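PDB 6N1B: carbohydrate-binding protein from Flavonifractor plautii, which probably removes the acetyl group from the N-acetylgalactosamine of blood group A antigen and is seen here with blood group B trisaccharide bound. Local coordinates for residues Q51-D56 against W355-Q360; T74-R79 against R385-G390. All blocks are in the same frame, centred on the assembly; numbering follows the deposited sequence.

Contact 1 (Q51-D56 against W355-Q360). With CA (calcium ion), chain D.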
# COMPACT_ATOMS: atom_id res chain seq x y z
N GLN A 51 8.97 -13.44 2.29
CA GLN A 51 9.34 -12.05 2.05
C GLN A 51 8.13 -11.31 1.38
O GLN A 51 7.57 -11.85 0.42
CB GLN A 51 10.61 -11.93 1.23
CG GLN A 51 11.84 -12.55 1.92
CD GLN A 51 13.05 -12.36 1.09
OE1 GLN A 51 13.43 -11.20 0.86
NE2 GLN A 51 13.65 -13.44 0.59
N VAL A 52 7.88 -10.10 1.90
CA VAL A 52 6.64 -9.44 1.59
C VAL A 52 6.88 -7.92 1.66
O VAL A 52 7.77 -7.43 2.37
CB VAL A 52 5.49 -9.81 2.55
CG1 VAL A 52 5.00 -11.26 2.31
CG2 VAL A 52 5.90 -9.63 4.01
N THR A 53 6.02 -7.18 0.88
CA THR A 53 6.08 -5.71 0.87
C THR A 53 4.74 -5.11 0.58
O THR A 53 3.79 -5.79 0.19
CB THR A 53 7.20 -5.28 -0.18
OG1 THR A 53 7.55 -3.94 0.08
CG2 THR A 53 6.69 -5.45 -1.58
N HIS A 54 4.74 -3.79 0.74
CA HIS A 54 3.60 -3.00 0.29
C HIS A 54 2.23 -3.48 0.80
O HIS A 54 1.33 -3.85 0.04
CB HIS A 54 3.61 -2.86 -1.22
CG HIS A 54 2.80 -1.74 -1.82
ND1 HIS A 54 1.41 -1.56 -1.78
CD2 HIS A 54 3.37 -0.75 -2.59
CE1 HIS A 54 1.19 -0.44 -2.53
NE2 HIS A 54 2.34 0.04 -2.97
N PRO A 55 2.09 -3.49 2.14
CA PRO A 55 0.82 -3.81 2.68
C PRO A 55 -0.20 -2.71 2.36
O PRO A 55 0.18 -1.54 2.33
CB PRO A 55 1.03 -3.91 4.18
CG PRO A 55 2.13 -2.88 4.39
CD PRO A 55 3.03 -3.03 3.19
N ASP A 56 -1.48 -3.08 2.41
CA ASP A 56 -2.57 -2.12 2.52
C ASP A 56 -3.67 -2.70 3.45
O ASP A 56 -4.17 -3.81 3.11
CB ASP A 56 -3.13 -1.69 1.17
CG ASP A 56 -3.87 -0.37 1.34
OD1 ASP A 56 -3.30 0.60 1.87
OD2 ASP A 56 -5.11 -0.33 1.02
N TRP A 355 1.34 0.12 9.41
CA TRP A 355 1.92 -1.17 8.91
C TRP A 355 2.91 -0.75 7.88
O TRP A 355 2.56 -0.25 6.80
CB TRP A 355 0.83 -2.09 8.40
CG TRP A 355 -0.10 -2.60 9.48
CD1 TRP A 355 0.03 -3.79 10.11
CD2 TRP A 355 -1.26 -1.95 10.07
NE1 TRP A 355 -0.96 -3.88 11.07
CE2 TRP A 355 -1.78 -2.79 11.04
CE3 TRP A 355 -1.93 -0.72 9.84
CZ2 TRP A 355 -2.87 -2.44 11.82
CZ3 TRP A 355 -3.01 -0.40 10.56
CH2 TRP A 355 -3.47 -1.25 11.57
N TYR A 356 4.23 -0.85 8.21
CA TYR A 356 5.28 -0.40 7.33
C TYR A 356 6.03 -1.51 6.71
O TYR A 356 6.40 -2.47 7.42
CB TYR A 356 6.22 0.62 8.01
CG TYR A 356 7.27 0.11 8.98
CD1 TYR A 356 6.96 -0.07 10.33
CD2 TYR A 356 8.52 -0.06 8.60
CE1 TYR A 356 7.96 -0.44 11.27
CE2 TYR A 356 9.53 -0.38 9.49
CZ TYR A 356 9.29 -0.55 10.80
OH TYR A 356 10.24 -0.84 11.73
N SER A 357 6.31 -1.46 5.43
CA SER A 357 7.25 -2.39 4.85
C SER A 357 8.63 -1.79 4.80
O SER A 357 8.79 -0.53 4.89
CB SER A 357 6.75 -2.93 3.52
OG SER A 357 6.71 -1.94 2.48
N ALA A 358 9.64 -2.65 4.76
CA ALA A 358 11.03 -2.19 4.75
C ALA A 358 11.91 -3.30 4.21
O ALA A 358 11.47 -4.41 3.95
CB ALA A 358 11.47 -1.73 6.13
N LEU A 359 13.18 -2.94 4.01
CA LEU A 359 14.20 -3.89 3.50
C LEU A 359 15.45 -3.77 4.37
O LEU A 359 15.77 -2.69 4.83
CB LEU A 359 14.58 -3.57 2.05
CG LEU A 359 13.54 -3.83 0.98
CD1 LEU A 359 12.46 -2.78 0.90
CD2 LEU A 359 14.21 -4.00 -0.34
N GLN A 360 16.13 -4.94 4.46
CA GLN A 360 17.44 -5.05 5.07
C GLN A 360 18.44 -5.17 3.99
O GLN A 360 18.28 -5.94 3.01
CB GLN A 360 17.49 -6.24 6.02
CG GLN A 360 18.83 -6.32 6.76
CD GLN A 360 18.94 -7.39 7.83
OE1 GLN A 360 17.96 -8.03 8.19
NE2 GLN A 360 20.21 -7.57 8.28
CA CA D . -5.10 2.19 1.49
O HOH W 1 9.23 -4.92 2.16
O HOH W 2 -4.99 2.73 3.77
O HOH W 3 -6.86 0.72 3.05
O HOH W 4 -6.10 4.27 0.84
O HOH W 5 -7.23 1.86 0.33
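Trp355 meets Pro55 mainly through its backbone: its carbonyl O lies 3.6 Å from Pro55 CG, with the Trp355 CB at 4.3 Å from the same carbon. Beyond CB the indole turns away from Pro55, and its NE1 binds Gly94 O. Ser357 then carries the polar part. Its OG, held between the backbone N and the carbonyl carbon (chi1 68°), accepts a weak but fairly straight bond from His54 N (3.2 Å, 160°). Ser357 OG also bonds to the carbonyl of Arg336, while Thr53 OG1 lies 3.2 Å from it in a pairing that is not settled. Next to these polar atoms, Ser357 CB packs at 3.7 Å from Pro55 CD. At Ala358 a water lies within bonding distance of Ala358 O, Val52 O and Thr53 OG1 and bridges the strands. Few direct bonds therefore join the two strands, which run nearly antiparallel at 164° without sharing a sheet. Asp56 grips calcium with both carboxylate oxygens, alongside Asp122 and Asp274. Strand 52-60, the inner edge of its three-stranded sheet, lies against strand 351-361, which runs between strands 333-342 and 385-395 in the neighbouring sheet.

Contact 2 (T74-R79 against R385-G390)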
# COMPACT_ATOMS: atom_id res chain seq x y z
N THR A 74 1.86 -7.90 -1.26
CA THR A 74 2.53 -8.73 -2.32
C THR A 74 3.81 -9.31 -1.75
O THR A 74 4.66 -8.58 -1.23
CB THR A 74 2.93 -7.86 -3.50
OG1 THR A 74 3.56 -6.64 -3.03
CG2 THR A 74 1.76 -7.48 -4.35
N PRO A 75 3.99 -10.62 -1.89
CA PRO A 75 5.31 -11.13 -1.74
C PRO A 75 6.29 -10.42 -2.60
O PRO A 75 5.95 -9.85 -3.64
CB PRO A 75 5.18 -12.63 -2.25
CG PRO A 75 3.70 -12.92 -2.01
CD PRO A 75 3.05 -11.63 -2.39
N ASN A 76 7.59 -10.43 -2.25
CA ASN A 76 8.63 -9.97 -3.17
C ASN A 76 9.97 -10.49 -2.72
O ASN A 76 10.20 -10.66 -1.53
CB ASN A 76 8.67 -8.45 -3.32
CG ASN A 76 9.22 -8.01 -4.67
OD1 ASN A 76 9.15 -8.76 -5.65
ND2 ASN A 76 9.78 -6.75 -4.69
N VAL A 77 10.87 -10.70 -3.70
CA VAL A 77 12.29 -11.02 -3.46
C VAL A 77 13.13 -10.19 -4.41
O VAL A 77 12.62 -9.75 -5.45
CB VAL A 77 12.54 -12.56 -3.68
CG1 VAL A 77 11.69 -13.38 -2.72
CG2 VAL A 77 12.35 -12.97 -5.09
N MET A 78 14.40 -10.06 -4.12
CA MET A 78 15.33 -9.48 -5.06
C MET A 78 15.52 -10.36 -6.27
O MET A 78 15.39 -11.58 -6.25
CB MET A 78 16.68 -9.26 -4.42
CG MET A 78 16.68 -8.24 -3.24
SD MET A 78 16.04 -6.61 -3.61
CE MET A 78 17.33 -5.97 -4.62
N ARG A 79 15.77 -9.65 -7.41
CA ARG A 79 16.19 -10.22 -8.67
C ARG A 79 15.08 -10.71 -9.59
O ARG A 79 15.28 -10.89 -10.79
CB ARG A 79 17.24 -11.28 -8.55
CG ARG A 79 18.48 -10.92 -7.70
CD ARG A 79 19.61 -11.83 -8.01
NE ARG A 79 20.71 -11.61 -7.08
CZ ARG A 79 21.86 -12.28 -7.16
NH1 ARG A 79 22.05 -13.18 -8.12
NH2 ARG A 79 22.79 -12.03 -6.22
N ARG A 385 18.90 -8.37 -0.50
CA ARG A 385 18.21 -7.69 0.57
C ARG A 385 17.04 -8.63 0.98
O ARG A 385 16.80 -9.61 0.27
CB ARG A 385 17.61 -6.34 -0.01
CG ARG A 385 18.66 -5.42 -0.57
CD ARG A 385 18.09 -4.10 -1.06
NE ARG A 385 19.20 -3.29 -1.56
CZ ARG A 385 19.14 -2.49 -2.60
NH1 ARG A 385 18.07 -2.32 -3.32
NH2 ARG A 385 20.30 -1.94 -2.96
N ILE A 386 16.43 -8.30 2.09
CA ILE A 386 15.27 -9.06 2.58
C ILE A 386 14.13 -8.06 2.77
O ILE A 386 14.27 -6.99 3.30
CB ILE A 386 15.56 -9.79 3.90
CG1 ILE A 386 16.59 -10.89 3.73
CG2 ILE A 386 14.30 -10.37 4.53
CD1 ILE A 386 16.09 -12.16 3.04
N TRP A 387 12.94 -8.48 2.31
CA TRP A 387 11.71 -7.69 2.34
C TRP A 387 10.78 -8.18 3.45
O TRP A 387 10.37 -9.38 3.40
CB TRP A 387 10.94 -7.77 1.01
CG TRP A 387 11.69 -7.47 -0.26
CD1 TRP A 387 12.64 -8.20 -0.83
CD2 TRP A 387 11.48 -6.31 -1.12
NE1 TRP A 387 13.04 -7.66 -2.07
CE2 TRP A 387 12.35 -6.47 -2.24
CE3 TRP A 387 10.65 -5.23 -1.06
CZ2 TRP A 387 12.39 -5.58 -3.29
CZ3 TRP A 387 10.71 -4.26 -2.10
CH2 TRP A 387 11.58 -4.48 -3.18
N ARG A 388 10.35 -7.31 4.36
CA ARG A 388 9.35 -7.68 5.35
C ARG A 388 8.38 -6.52 5.62
O ARG A 388 8.60 -5.35 5.23
CB ARG A 388 10.05 -7.98 6.74
CG ARG A 388 11.08 -9.07 6.79
CD ARG A 388 10.53 -10.46 6.47
NE ARG A 388 11.62 -11.41 6.64
CZ ARG A 388 11.62 -12.64 6.22
NH1 ARG A 388 10.57 -13.15 5.56
NH2 ARG A 388 12.71 -13.41 6.43
N ILE A 389 7.31 -6.86 6.36
CA ILE A 389 6.31 -5.90 6.85
C ILE A 389 6.27 -5.95 8.35
O ILE A 389 6.14 -7.05 8.95
CB ILE A 389 4.88 -6.27 6.31
CG1 ILE A 389 4.84 -6.12 4.79
CG2 ILE A 389 3.82 -5.42 6.98
CD1 ILE A 389 3.62 -6.84 4.15
N GLY A 390 6.38 -4.77 8.96
CA GLY A 390 6.27 -4.57 10.40
C GLY A 390 5.25 -3.52 10.79
O GLY A 390 4.36 -3.24 9.99
O HOH W 6 15.23 -10.99 -1.55
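Beside the glycan pocket, a Met-aromatic contact and a CH-pi contact bring Met78 and Asn76 to the indole of Trp387. Asn76 sits over one face of the ring. Its CB lies 4.3 Å from the centroid of the Trp387 five-membered ring, only 14° off the normal, and its ND2 stands 3.2 Å from Trp387 CZ2, displaced toward the rim of the six-membered ring. The amide is tilted against the indole rather than stacked flat on it. Met78 comes from another direction: bends at chi2 and chi3 fold its chain back, so that SD approaches the pyrrole side obliquely, 3.5 Å from Trp387 NE1. The folded thioether also crosses the Arg385 side chain at a slant, with Met78 CG 3.9 Å from Arg385 CB and CE near the guanidinium. Met78 N and Trp387 NE1 are both donors and do not bond; instead a water in the plane of the indole edge accepts from Met78 N (2.9 Å) and sits 2.8 Å from Arg385 O, to which it can donate. Tyr335, a residue of the glycan pocket, meets Trp387 edge-to-face, and Arg385 makes a cation-pi contact with Phe332. Arg79, one residue past Met78, touches the bound fucose. Trp387 thus probably serves as second-shell support behind Tyr335, an example of how loops and strand ends frame the sugar site on one face of a five-bladed beta-propeller.

In the fold
From the N terminus the chain enters 51-56 and then 74-79, the second leaving the neighbouring strand 67-75 for a loop, and travels through three further sheets before reaching 355-360 and 385-390, neighbours in the last. Contact 1 closes a loop of about 300 residues and contact 2 one of similar length; since their segments alternate along the chain, the two closures cross. Their centres are about 7 Å apart, and a backbone bond between Thr53 and Thr74 and a probable one between Tyr356 and Gly390 link them within each sheet. Together they seal the first blade against the last, completing the ring. Strand 30-31, from the N terminus, is the outer strand of that last blade.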